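Flavoprotein (Thermotoga maritima, PDB 5V8S) carries an oxo-bridged di-iron centre and probably works as an FMN-binding oxidoreductase that takes part in electron transfer. Local coordinates at residues W161-D166 with S178-G183; S197-Y202 with P248-N253; T207-T212 with P238-I243; N219-G224 with N253-V258. The protein carries 1 engineered substitution. All coordinates share one frame; numbering follows the deposited sequence.

How the contacts relate
Following the chain from its N terminus, contact 1 closes first: the loop after strand 152-158 meets the end of strand 175-179, with the hairpin strand 168-172 in between, at the di-iron site. Helix 196-214 then opens contacts 2 and 3. Contact 3 shuts at the loop after strand 235-238, just before contact 2 shuts on helix 248-260, so it lies wholly within contact 2. Contact 4 starts on helix 218-228, inside both loops, and closes last on helix 248-260, so it crosses contacts 2 and 3. Contacts 1 and 3 share the iron centre, and Tyr255 of contact 4 hydrogen-bonds to Gly183 O of contact 1, linking helix 248-260 to the metal loop.

Contact 1: W161-D166 with S178-G183; sequences WLHWPD and SCDVGG. With FEO (mu-oxo-diiron), chain C.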
loop_
_atom_site.group_PDB
_atom_site.type_symbol
_atom_site.label_atom_id
_atom_site.label_comp_id
_atom_site.label_asym_id
_atom_site.label_seq_id
_atom_site.Cartn_x
_atom_site.Cartn_y
_atom_site.Cartn_z
ATOM N N TRP A 161 -0.115 18.727 19.608
ATOM C CA TRP A 161 0.209 18.187 18.290
ATOM C C TRP A 161 1.430 17.280 18.317
ATOM O O TRP A 161 2.095 17.092 17.291
ATOM C CB TRP A 161 0.306 19.290 17.236
ATOM C CG TRP A 161 -1.015 19.986 17.070
ATOM C CD1 TRP A 161 -1.355 21.250 17.485
ATOM C CD2 TRP A 161 -2.196 19.431 16.479
ATOM N NE1 TRP A 161 -2.669 21.517 17.163
ATOM C CE2 TRP A 161 -3.208 20.416 16.554
ATOM C CE3 TRP A 161 -2.496 18.197 15.894
ATOM C CZ2 TRP A 161 -4.485 20.206 16.056
ATOM C CZ3 TRP A 161 -3.769 17.996 15.384
ATOM C CH2 TRP A 161 -4.748 18.991 15.477
ATOM N N LEU A 162 1.673 16.657 19.474
ATOM C CA LEU A 162 2.633 15.567 19.610
ATOM C C LEU A 162 1.935 14.276 20.033
ATOM O O LEU A 162 2.342 13.652 21.015
ATOM C CB LEU A 162 3.723 15.945 20.620
ATOM C CG LEU A 162 4.535 17.186 20.260
ATOM C CD1 LEU A 162 5.610 17.507 21.313
ATOM C CD2 LEU A 162 5.178 17.020 18.883
ATOM N N HIS A 163 0.932 13.805 19.284
ATOM C CA HIS A 163 0.632 14.162 17.883
ATOM C C HIS A 163 -0.838 14.580 17.746
ATOM O O HIS A 163 -1.344 14.697 16.647
ATOM C CB HIS A 163 0.906 12.952 16.993
ATOM C CG HIS A 163 0.210 11.724 17.465
ATOM N ND1 HIS A 163 -0.955 11.249 16.902
ATOM C CD2 HIS A 163 0.449 10.948 18.547
ATOM C CE1 HIS A 163 -1.359 10.187 17.576
ATOM N NE2 HIS A 163 -0.532 9.998 18.590
ATOM N N TRP A 164 -1.525 14.816 18.867
ATOM C CA TRP A 164 -2.920 15.246 18.897
ATOM C C TRP A 164 -3.037 16.553 19.663
ATOM O O TRP A 164 -2.147 16.898 20.444
ATOM C CB TRP A 164 -3.796 14.209 19.610
ATOM C CG TRP A 164 -4.238 13.014 18.783
ATOM C CD1 TRP A 164 -3.853 12.674 17.506
ATOM C CD2 TRP A 164 -5.173 12.018 19.197
ATOM N NE1 TRP A 164 -4.505 11.529 17.118
ATOM C CE2 TRP A 164 -5.335 11.117 18.127
ATOM C CE3 TRP A 164 -5.918 11.818 20.359
ATOM C CZ2 TRP A 164 -6.182 10.022 18.200
ATOM C CZ3 TRP A 164 -6.764 10.725 20.423
ATOM C CH2 TRP A 164 -6.888 9.844 19.353
ATOM N N PRO A 165 -4.150 17.283 19.508
ATOM C CA PRO A 165 -4.303 18.547 20.247
ATOM C C PRO A 165 -4.428 18.367 21.746
ATOM O O PRO A 165 -4.346 19.367 22.481
ATOM C CB PRO A 165 -5.585 19.151 19.658
ATOM C CG PRO A 165 -6.317 17.992 19.056
ATOM C CD PRO A 165 -5.257 17.070 18.554
ATOM N N ASP A 166 -4.619 17.140 22.226
ATOM C CA ASP A 166 -4.795 16.909 23.655
ATOM C C ASP A 166 -3.494 16.652 24.402
ATOM O O ASP A 166 -3.524 16.538 25.627
ATOM C CB ASP A 166 -5.746 15.728 23.908
ATOM C CG ASP A 166 -5.163 14.374 23.496
ATOM O OD1 ASP A 166 -4.128 14.335 22.793
ATOM O OD2 ASP A 166 -5.756 13.344 23.891
ATOM N N SER A 178 5.668 11.258 29.896
ATOM C CA SER A 178 5.536 11.963 28.636
ATOM C C SER A 178 4.668 11.254 27.609
ATOM O O SER A 178 4.493 11.786 26.513
ATOM C CB SER A 178 6.926 12.206 28.038
ATOM O OG SER A 178 7.642 10.997 27.942
ATOM N N CYS A 179 4.145 10.069 27.919
ATOM C CA CYS A 179 3.287 9.313 27.009
ATOM C C CYS A 179 3.925 9.147 25.623
ATOM O O CYS A 179 5.000 8.573 25.532
ATOM C CB CYS A 179 1.869 9.881 26.961
ATOM S SG CYS A 179 0.684 8.638 26.413
ATOM N N ASP A 180 3.320 9.635 24.533
ATOM C CA ASP A 180 3.918 9.394 23.211
ATOM C C ASP A 180 5.218 10.144 23.000
ATOM O O ASP A 180 6.021 9.728 22.151
ATOM C CB ASP A 180 2.994 9.819 22.070
ATOM C CG ASP A 180 1.803 8.884 21.867
ATOM O OD1 ASP A 180 1.746 7.816 22.513
ATOM O OD2 ASP A 180 0.908 9.233 21.068
ATOM N N VAL A 181 5.439 11.232 23.729
ATOM C CA VAL A 181 6.642 12.036 23.570
ATOM C C VAL A 181 7.802 11.249 24.172
ATOM O O VAL A 181 7.858 11.026 25.382
ATOM C CB VAL A 181 6.480 13.409 24.229
ATOM C CG1 VAL A 181 7.762 14.219 24.094
ATOM C CG2 VAL A 181 5.301 14.162 23.619
ATOM N N GLY A 182 8.727 10.812 23.330
ATOM C CA GLY A 182 9.829 9.987 23.780
ATOM C C GLY A 182 9.609 8.503 23.610
ATOM O O GLY A 182 10.474 7.710 24.015
ATOM N N GLY A 183 8.507 8.101 22.977
ATOM C CA GLY A 183 8.265 6.700 22.731
ATOM C C GLY A 183 9.051 6.159 21.551
ATOM O O GLY A 183 9.664 6.894 20.792
HETATM FE FE1 FEO C . -0.886 8.601 20.234
HETATM FE FE2 FEO C . 0.552 6.092 22.041
HETATM O O FEO C . -0.885 7.089 21.351
HETATM O O HOH W 1 0.151 7.172 18.910
HETATM O O HOH W 2 1.426 6.091 19.942
#
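His163 and Asp180 meet at iron FE1, each bringing one ligand atom from its own loop. Metal coordination is the main interaction here: His163 NE2 binds FE1 at 2.2 Å, and Asp180 OD2 binds the same iron at 2.1 Å. The other carboxylate oxygen, Asp180 OD1, reaches FE2 at 2.1 Å, so this one side chain bridges both metals alongside the oxo atom. The imidazole and carboxylate planes are only 13° apart, and OD2 lies at the edge of the His163 ring, in its plane. Although NE2 and OD2 are neighbours, both are spent on the metal and share no proton. His163 gets there on unusual backbone, with a cis peptide before it and CG lodged between the backbone N and the carbonyl carbon (chi1 53°).

Away from the metals the contact is apolar. Leu162 CB lies 3.8 Å from Val181 CG2, the two side chains slanting across one another.

Hydrogen bonds inside 178-183 shape the aspartate loop, where a type II' turn from Ser178 to Val181 runs into a type II turn from Asp180 to Gly183. Ser178 OG donates to Val181 O at 2.6 Å, nearly in line with the carbonyl bond.

His97 and Glu99 complete the protein ligands of FE1, while FE2 takes His240, Asp101 and the engineered Asp102. On the outer side, Trp164 makes an edge-to-face pair with Trp363 of the second subunit. The shared carboxylate ties the two irons together and probably helps set their spacing.

Contact 2: S197-Y202 with P248-N253; sequences SVVERY and PQRLLN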
loop_
_atom_site.group_PDB
_atom_site.type_symbol
_atom_site.label_atom_id
_atom_site.label_comp_id
_atom_site.label_asym_id
_atom_site.label_seq_id
_atom_site.Cartn_x
_atom_site.Cartn_y
_atom_site.Cartn_z
ATOM N N SER A 197 24.306 -1.428 24.361
ATOM C CA SER A 197 24.008 -2.129 23.116
ATOM C C SER A 197 22.509 -2.150 22.852
ATOM O O SER A 197 22.090 -2.077 21.690
ATOM C CB SER A 197 24.588 -3.545 23.132
ATOM O OG SER A 197 23.801 -4.432 23.915
ATOM N N VAL A 198 21.693 -2.227 23.908
ATOM C CA VAL A 198 20.245 -2.114 23.745
ATOM C C VAL A 198 19.875 -0.722 23.247
ATOM O O VAL A 198 19.056 -0.568 22.337
ATOM C CB VAL A 198 19.520 -2.451 25.065
ATOM C CG1 VAL A 198 18.019 -2.115 24.985
ATOM C CG2 VAL A 198 19.741 -3.926 25.441
ATOM N N VAL A 199 20.458 0.317 23.842
ATOM C CA VAL A 199 20.130 1.676 23.415
ATOM C C VAL A 199 20.435 1.861 21.933
ATOM O O VAL A 199 19.628 2.426 21.183
ATOM C CB VAL A 199 20.858 2.711 24.289
ATOM C CG1 VAL A 199 20.760 4.096 23.666
ATOM C CG2 VAL A 199 20.281 2.708 25.693
ATOM N N GLU A 200 21.603 1.377 21.483
ATOM C CA GLU A 200 21.986 1.570 20.085
ATOM C C GLU A 200 21.051 0.837 19.137
ATOM O O GLU A 200 20.723 1.359 18.067
ATOM C CB GLU A 200 23.431 1.124 19.859
ATOM C CG GLU A 200 24.423 2.071 20.507
ATOM C CD GLU A 200 25.867 1.606 20.400
ATOM O OE1 GLU A 200 26.192 0.898 19.427
ATOM O OE2 GLU A 200 26.679 1.954 21.290
ATOM N N ARG A 201 20.632 -0.383 19.480
ATOM C CA ARG A 201 19.670 -1.100 18.657
ATOM C C ARG A 201 18.301 -0.438 18.696
ATOM O O ARG A 201 17.532 -0.571 17.749
ATOM C CB ARG A 201 19.608 -2.536 19.169
ATOM C CG ARG A 201 18.535 -3.395 18.676
ATOM C CD ARG A 201 18.646 -4.796 19.309
ATOM N NE ARG A 201 19.912 -5.026 20.022
ATOM C CZ ARG A 201 20.005 -5.558 21.239
ATOM N NH1 ARG A 201 18.914 -5.954 21.900
ATOM N NH2 ARG A 201 21.201 -5.706 21.791
ATOM N N TYR A 202 17.965 0.233 19.803
ATOM C CA TYR A 202 16.632 0.792 20.007
ATOM C C TYR A 202 16.415 2.085 19.223
ATOM O O TYR A 202 15.317 2.320 18.710
ATOM C CB TYR A 202 16.425 1.018 21.508
ATOM C CG TYR A 202 15.123 1.691 21.891
ATOM C CD1 TYR A 202 13.894 1.130 21.567
ATOM C CD2 TYR A 202 15.118 2.877 22.629
ATOM C CE1 TYR A 202 12.714 1.727 21.932
ATOM C CE2 TYR A 202 13.921 3.490 23.006
ATOM C CZ TYR A 202 12.722 2.906 22.638
ATOM O OH TYR A 202 11.536 3.497 23.020
ATOM N N PRO A 248 18.359 10.784 29.905
ATOM C CA PRO A 248 17.194 11.250 29.125
ATOM C C PRO A 248 17.539 12.306 28.089
ATOM O O PRO A 248 16.827 12.412 27.083
ATOM C CB PRO A 248 16.235 11.800 30.200
ATOM C CG PRO A 248 17.128 12.158 31.327
ATOM C CD PRO A 248 18.205 11.106 31.338
ATOM N N GLN A 249 18.601 13.096 28.282
ATOM C CA GLN A 249 18.922 14.118 27.293
ATOM C C GLN A 249 19.335 13.486 25.972
ATOM O O GLN A 249 19.123 14.079 24.908
ATOM C CB GLN A 249 20.020 15.058 27.803
ATOM C CG GLN A 249 20.129 16.352 27.002
ATOM C CD GLN A 249 18.810 17.127 26.923
ATOM O OE1 GLN A 249 18.145 17.368 27.937
ATOM N NE2 GLN A 249 18.438 17.528 25.716
ATOM N N ARG A 250 19.892 12.275 26.013
ATOM C CA ARG A 250 20.254 11.600 24.770
ATOM C C ARG A 250 19.015 11.350 23.923
ATOM O O ARG A 250 19.047 11.490 22.692
ATOM C CB ARG A 250 20.950 10.275 25.081
ATOM C CG ARG A 250 21.448 9.526 23.864
ATOM C CD ARG A 250 22.192 8.271 24.301
ATOM N NE ARG A 250 22.708 7.495 23.188
ATOM C CZ ARG A 250 23.411 6.379 23.325
ATOM N NH1 ARG A 250 23.700 5.913 24.533
ATOM N NH2 ARG A 250 23.835 5.728 22.248
ATOM N N LEU A 251 17.919 10.967 24.571
ATOM C CA LEU A 251 16.678 10.733 23.853
ATOM C C LEU A 251 16.098 12.041 23.332
ATOM O O LEU A 251 15.636 12.107 22.185
ATOM C CB LEU A 251 15.690 10.006 24.764
ATOM C CG LEU A 251 14.280 9.862 24.194
ATOM C CD1 LEU A 251 14.243 8.841 23.067
ATOM C CD2 LEU A 251 13.306 9.495 25.266
ATOM N N LEU A 252 16.104 13.095 24.155
ATOM C CA LEU A 252 15.593 14.378 23.682
ATOM C C LEU A 252 16.414 14.894 22.501
ATOM O O LEU A 252 15.853 15.413 21.527
ATOM C CB LEU A 252 15.525 15.382 24.839
ATOM C CG LEU A 252 14.512 14.949 25.923
ATOM C CD1 LEU A 252 14.587 15.847 27.169
ATOM C CD2 LEU A 252 13.064 14.873 25.407
ATOM N N ASN A 253 17.745 14.753 22.562
ATOM C CA ASN A 253 18.574 15.179 21.436
ATOM C C ASN A 253 18.247 14.375 20.186
ATOM O O ASN A 253 18.276 14.913 19.079
ATOM C CB ASN A 253 20.066 15.038 21.756
ATOM C CG ASN A 253 20.541 15.991 22.819
ATOM O OD1 ASN A 253 19.929 17.026 23.079
ATOM N ND2 ASN A 253 21.650 15.647 23.436
#
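Arg250 reaches from helix 248-260 to Val199 on helix 196-214, a helix-to-helix contact in the metallo-beta-lactamase-like fold in which an arginine guanidinium packs on a valine methyl. The backbones stay well apart, with the closest CA pair, Val199 and Leu251, 9.7 Å from each other, and one long side chain spans most of the gap.

Arg250 contributes the largest share of the buried surface. Its chain is fully extended, with CG anti to the backbone N (chi1 -176°) and every later torsion also near 180°, which carries the guanidinium across to the other helix. Val199, buried, comes at it from the opposite direction and sets its CG1 methyl over the centre of one guanidinium face, leaving the planar N-H groups to point outward around the rim.

Those groups are used next door: Arg250 NH1 makes a salt bridge with Glu196 OE1, one turn before Glu200 on the same helix. Glu200 adds a smaller touch through its aliphatic part, CG lying 4.1 Å from Arg250 NH2. Its carboxylate stays short of contact, with OE2 4.8 Å from NH2, though the opposite charges probably attract. Trp244 packs against both Val199 and Leu251, helping to fill the space between the helices.

On the far side of helix 248-260, Gln249 NE2 donates to Asn253 OD1 one turn on at 3.1 Å, an almost straight bond (170°) that meets the carbonyl from above its plane.

Contact 3: T207-T212 with P238-I243; sequences TKYIVT and PGHGLI. With FEO (mu-oxo-diiron), chain C.
Water 2 is gripped by three partners beside Tyr209 and His240: Tyr209 OH at 2.9 Å, the bridging oxo atom, to which it donates, and iron FE2, to which it is bound. His240 NE2 binds that same iron, FE2, at 2.2 Å, so the tyrosine and the histidine meet around one metal. Their direct touch is slight. Tyr209 OH comes within 3.4 Å of His240 CD2, and the rings meet obliquely, their planes 51° apart. Tyr209 extends CG anti to its backbone N (chi1 178°), which takes the phenol straight off the helix toward the irons. The hydroxyl is thus a second-shell group that probably steadies the metal-bound water.

His240 is oriented from behind, ND1 being hydrogen-bonded to Ser51 O, which leaves NE2 for the iron. Within the helix, Lys208 O accepts from both Thr212 N and Thr212 OG1, the latter at 2.8 Å, which arrive from opposite faces of its plane.

Helix 196-214 thus lies against the metal loop that follows strand 235-238, with helix 248-260 packing on Tyr209 and Ile210 through Tyr255, and strand 50-59 lying against His240.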
loop_
_atom_site.group_PDB
_atom_site.type_symbol
_atom_site.label_atom_id
_atom_site.label_comp_id
_atom_site.label_asym_id
_atom_site.label_seq_id
_atom_site.Cartn_x
_atom_site.Cartn_y
_atom_site.Cartn_z
ATOM N N THR A 207 13.337 6.383 15.808
ATOM C CA THR A 207 13.178 7.187 14.603
ATOM C C THR A 207 11.955 6.739 13.814
ATOM O O THR A 207 11.178 7.570 13.329
ATOM C CB THR A 207 14.424 7.070 13.734
ATOM O OG1 THR A 207 15.539 7.541 14.498
ATOM C CG2 THR A 207 14.273 7.925 12.483
ATOM N N LYS A 208 11.780 5.426 13.668
ATOM C CA LYS A 208 10.626 4.899 12.945
ATOM C C LYS A 208 9.316 5.361 13.575
ATOM O O LYS A 208 8.379 5.741 12.864
ATOM C CB LYS A 208 10.714 3.375 12.936
ATOM C CG LYS A 208 9.705 2.667 12.052
ATOM C CD LYS A 208 9.948 1.157 12.170
ATOM C CE LYS A 208 8.954 0.306 11.440
ATOM N NZ LYS A 208 9.289 -1.146 11.600
ATOM N N TYR A 209 9.235 5.321 14.911
ATOM C CA TYR A 209 8.068 5.807 15.645
ATOM C C TYR A 209 7.855 7.303 15.421
ATOM O O TYR A 209 6.737 7.750 15.135
ATOM C CB TYR A 209 8.259 5.502 17.141
ATOM C CG TYR A 209 7.131 6.017 17.990
ATOM C CD1 TYR A 209 5.985 5.262 18.168
ATOM C CD2 TYR A 209 7.207 7.266 18.619
ATOM C CE1 TYR A 209 4.936 5.730 18.945
ATOM C CE2 TYR A 209 6.167 7.733 19.376
ATOM C CZ TYR A 209 5.032 6.959 19.527
ATOM O OH TYR A 209 3.987 7.437 20.286
ATOM N N ILE A 210 8.912 8.101 15.556
ATOM C CA ILE A 210 8.780 9.542 15.361
ATOM C C ILE A 210 8.176 9.847 14.006
ATOM O O ILE A 210 7.218 10.616 13.889
ATOM C CB ILE A 210 10.138 10.250 15.520
ATOM C CG1 ILE A 210 10.634 10.171 16.951
ATOM C CG2 ILE A 210 10.011 11.699 15.095
ATOM C CD1 ILE A 210 12.105 10.566 17.093
ATOM N N VAL A 211 8.766 9.296 12.952
ATOM C CA VAL A 211 8.338 9.677 11.609
ATOM C C VAL A 211 6.905 9.216 11.353
ATOM O O VAL A 211 6.058 9.990 10.885
ATOM C CB VAL A 211 9.310 9.159 10.533
ATOM C CG1 VAL A 211 8.818 9.579 9.137
ATOM C CG2 VAL A 211 10.735 9.689 10.755
ATOM N N THR A 212 6.610 7.950 11.666
ATOM C CA THR A 212 5.293 7.403 11.357
ATOM C C THR A 212 4.183 8.031 12.187
ATOM O O THR A 212 3.101 8.288 11.654
ATOM C CB THR A 212 5.244 5.875 11.479
ATOM O OG1 THR A 212 5.594 5.448 12.801
ATOM C CG2 THR A 212 6.137 5.212 10.423
ATOM N N PRO A 238 8.209 7.369 29.128
ATOM C CA PRO A 238 7.199 7.467 28.062
ATOM C C PRO A 238 6.209 6.324 28.059
ATOM O O PRO A 238 6.358 5.341 28.791
ATOM C CB PRO A 238 8.048 7.408 26.789
ATOM C CG PRO A 238 9.143 6.428 27.182
ATOM C CD PRO A 238 9.404 6.637 28.687
ATOM N N GLY A 239 5.222 6.424 27.164
ATOM C CA GLY A 239 4.169 5.438 27.048
ATOM C C GLY A 239 4.489 4.238 26.203
ATOM O O GLY A 239 3.724 3.277 26.221
ATOM N N HIS A 240 5.582 4.289 25.455
ATOM C CA HIS A 240 5.987 3.191 24.588
ATOM C C HIS A 240 7.497 3.076 24.626
ATOM O O HIS A 240 8.187 4.083 24.498
ATOM C CB HIS A 240 5.584 3.453 23.126
ATOM C CG HIS A 240 4.140 3.802 22.935
ATOM N ND1 HIS A 240 3.112 2.911 23.152
ATOM C CD2 HIS A 240 3.558 4.960 22.553
ATOM C CE1 HIS A 240 1.957 3.500 22.900
ATOM N NE2 HIS A 240 2.201 4.741 22.526
ATOM N N GLY A 241 7.995 1.846 24.756
ATOM C CA GLY A 241 9.431 1.598 24.676
ATOM C C GLY A 241 10.160 1.787 26.000
ATOM O O GLY A 241 9.606 1.613 27.085
ATOM N N LEU A 242 11.438 2.139 25.884
ATOM C CA LEU A 242 12.327 2.227 27.028
ATOM C C LEU A 242 12.027 3.446 27.892
ATOM O O LEU A 242 11.617 4.506 27.410
ATOM C CB LEU A 242 13.759 2.348 26.529
ATOM C CG LEU A 242 14.467 1.099 25.999
ATOM C CD1 LEU A 242 15.939 1.434 25.860
ATOM C CD2 LEU A 242 14.266 -0.130 26.902
ATOM N N ILE A 243 12.318 3.290 29.186
ATOM C CA ILE A 243 12.384 4.380 30.152
ATOM C C ILE A 243 13.817 4.880 30.176
ATOM O O ILE A 243 14.757 4.085 30.053
ATOM C CB ILE A 243 11.962 3.863 31.537
ATOM C CG1 ILE A 243 10.493 3.468 31.509
ATOM C CG2 ILE A 243 12.257 4.875 32.641
ATOM C CD1 ILE A 243 10.142 2.485 32.577
HETATM FE FE1 FEO C . -0.886 8.601 20.234
HETATM FE FE2 FEO C . 0.552 6.092 22.041
HETATM O O FEO C . -0.885 7.089 21.351
HETATM O O HOH W 2 1.426 6.091 19.942
HETATM O O HOH W 1 0.151 7.172 18.910
#

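Contact 4: N219-G224 with N253-V258; sequences NYILEG and NHYVSV
This is an apolar helix-helix contact in the metallo-beta-lactamase-like part of the protein, where Ile221 and Leu222 of helix 218-228 pack on Tyr255 and Val256 of helix 248-260. The two short segments run roughly antiparallel, their directions 143° apart, and their axes approach to 9.1 Å. At Leu222 and Val256 the backbones draw closest, with CA atoms 6.2 Å apart.

Ile221 has the most surface buried in the contact. Its CG2 branch, standing anti to the backbone N while CG1 sits beside that N (chi1 -70°), is the part that reaches across. It settles on the backbone of the opposite helix, 3.7 Å from Tyr255 O, and also lies at the edge of the tyrosine ring, near its plane, with Tyr255 CB 4.2 Å away. The methyl therefore packs where the tyrosine side chain leaves its helix.

Tyr255 itself turns past Ile221 into the protein interior. Its hydroxyl hydrogen-bonds to Gly183 O in the loop that carries an iron ligand, and its ring packs on Val206, Tyr209 and Ile210 of helix 196-214; the side chain comes within about 9 Å of the di-iron centre. Tyr220 and Ile221 also touch Leu162, so helix 218-228 leans on the loop that holds His163 as well.

Closer to the surface, Leu222 and Val256 complete the interface, their side chains crossing at a slant. Leu222 CD2 is the branch that touches, lying 3.9 Å from Val256 CG1 and 4.1 Å from Val256 O.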
loop_
_atom_site.group_PDB
_atom_site.type_symbol
_atom_site.label_atom_id
_atom_site.label_comp_id
_atom_site.label_asym_id
_atom_site.label_seq_id
_atom_site.Cartn_x
_atom_site.Cartn_y
_atom_site.Cartn_z
ATOM N N ASN A 219 7.638 19.946 13.388
ATOM C CA ASN A 219 7.968 21.285 13.872
ATOM C C ASN A 219 7.542 21.465 15.326
ATOM O O ASN A 219 8.184 22.214 16.081
ATOM C CB ASN A 219 7.335 22.353 12.976
ATOM C CG ASN A 219 5.835 22.501 13.199
ATOM O OD1 ASN A 219 5.023 21.760 12.620
ATOM N ND2 ASN A 219 5.457 23.464 14.045
ATOM N N TYR A 220 6.495 20.756 15.754
ATOM C CA TYR A 220 6.040 20.848 17.138
ATOM C C TYR A 220 6.937 20.070 18.094
ATOM O O TYR A 220 6.897 20.319 19.308
ATOM C CB TYR A 220 4.598 20.347 17.250
ATOM C CG TYR A 220 3.570 21.306 16.694
ATOM C CD1 TYR A 220 3.067 22.344 17.473
ATOM C CD2 TYR A 220 3.079 21.161 15.407
ATOM C CE1 TYR A 220 2.132 23.223 16.963
ATOM C CE2 TYR A 220 2.150 22.026 14.896
ATOM C CZ TYR A 220 1.676 23.055 15.674
ATOM O OH TYR A 220 0.732 23.905 15.150
ATOM N N ILE A 221 7.751 19.143 17.584
ATOM C CA ILE A 221 8.781 18.525 18.411
ATOM C C ILE A 221 9.778 19.578 18.842
ATOM O O ILE A 221 10.174 19.643 20.010
ATOM C CB ILE A 221 9.482 17.386 17.635
ATOM C CG1 ILE A 221 8.536 16.208 17.450
ATOM C CG2 ILE A 221 10.780 16.932 18.346
ATOM C CD1 ILE A 221 9.105 15.145 16.516
ATOM N N LEU A 222 10.188 20.428 17.906
ATOM C CA LEU A 222 11.148 21.472 18.228
ATOM C C LEU A 222 10.562 22.460 19.225
ATOM O O LEU A 222 11.239 22.859 20.184
ATOM C CB LEU A 222 11.576 22.168 16.938
ATOM C CG LEU A 222 12.177 21.215 15.907
ATOM C CD1 LEU A 222 12.549 21.987 14.659
ATOM C CD2 LEU A 222 13.387 20.495 16.487
ATOM N N GLU A 223 9.305 22.858 19.027
ATOM C CA GLU A 223 8.648 23.744 19.991
ATOM C C GLU A 223 8.527 23.085 21.357
ATOM O O GLU A 223 8.744 23.736 22.386
ATOM C CB GLU A 223 7.255 24.127 19.489
ATOM C CG GLU A 223 7.236 25.111 18.351
ATOM C CD GLU A 223 5.852 25.701 18.126
ATOM O OE1 GLU A 223 5.001 25.615 19.043
ATOM O OE2 GLU A 223 5.619 26.259 17.033
ATOM N N GLY A 224 8.138 21.808 21.389
ATOM C CA GLY A 224 8.001 21.113 22.656
ATOM C C GLY A 224 9.322 20.966 23.383
ATOM O O GLY A 224 9.396 21.160 24.599
ATOM N N ASN A 253 17.745 14.753 22.562
ATOM C CA ASN A 253 18.574 15.179 21.436
ATOM C C ASN A 253 18.247 14.375 20.186
ATOM O O ASN A 253 18.276 14.913 19.079
ATOM C CB ASN A 253 20.066 15.038 21.756
ATOM C CG ASN A 253 20.541 15.991 22.819
ATOM O OD1 ASN A 253 19.929 17.026 23.079
ATOM N ND2 ASN A 253 21.650 15.647 23.436
ATOM N N HIS A 254 17.957 13.079 20.346
ATOM C CA HIS A 254 17.589 12.260 19.196
ATOM C C HIS A 254 16.277 12.740 18.583
ATOM O O HIS A 254 16.171 12.866 17.360
ATOM C CB HIS A 254 17.491 10.787 19.597
ATOM C CG HIS A 254 17.254 9.864 18.447
ATOM N ND1 HIS A 254 18.261 9.491 17.588
ATOM C CD2 HIS A 254 16.129 9.258 18.000
ATOM C CE1 HIS A 254 17.768 8.687 16.660
ATOM N NE2 HIS A 254 16.481 8.521 16.893
ATOM N N TYR A 255 15.275 13.032 19.423
ATOM C CA TYR A 255 14.007 13.556 18.907
ATOM C C TYR A 255 14.247 14.833 18.110
ATOM O O TYR A 255 13.711 15.009 17.019
ATOM C CB TYR A 255 13.020 13.810 20.065
ATOM C CG TYR A 255 12.007 12.714 20.226
ATOM C CD1 TYR A 255 12.388 11.447 20.661
ATOM C CD2 TYR A 255 10.680 12.925 19.891
ATOM C CE1 TYR A 255 11.472 10.418 20.764
ATOM C CE2 TYR A 255 9.758 11.906 19.986
ATOM C CZ TYR A 255 10.147 10.658 20.416
ATOM O OH TYR A 255 9.194 9.662 20.482
ATOM N N VAL A 256 15.090 15.723 18.630
ATOM C CA VAL A 256 15.361 16.986 17.946
ATOM C C VAL A 256 16.127 16.747 16.650
ATOM O O VAL A 256 15.834 17.368 15.617
ATOM C CB VAL A 256 16.100 17.948 18.898
ATOM C CG1 VAL A 256 16.630 19.153 18.139
ATOM C CG2 VAL A 256 15.171 18.400 19.987
ATOM N N SER A 257 17.114 15.849 16.675
ATOM C CA SER A 257 17.880 15.547 15.469
ATOM C C SER A 257 16.994 14.988 14.360
ATOM O O SER A 257 17.136 15.358 13.187
ATOM C CB SER A 257 18.978 14.541 15.812
ATOM O OG SER A 257 19.726 14.236 14.664
ATOM N N VAL A 258 16.077 14.090 14.710
ATOM C CA VAL A 258 15.148 13.556 13.722
ATOM C C VAL A 258 14.237 14.659 13.206
ATOM O O VAL A 258 14.003 14.773 11.998
ATOM C CB VAL A 258 14.360 12.374 14.316
ATOM C CG1 VAL A 258 13.204 11.944 13.393
ATOM C CG2 VAL A 258 15.289 11.215 14.587
#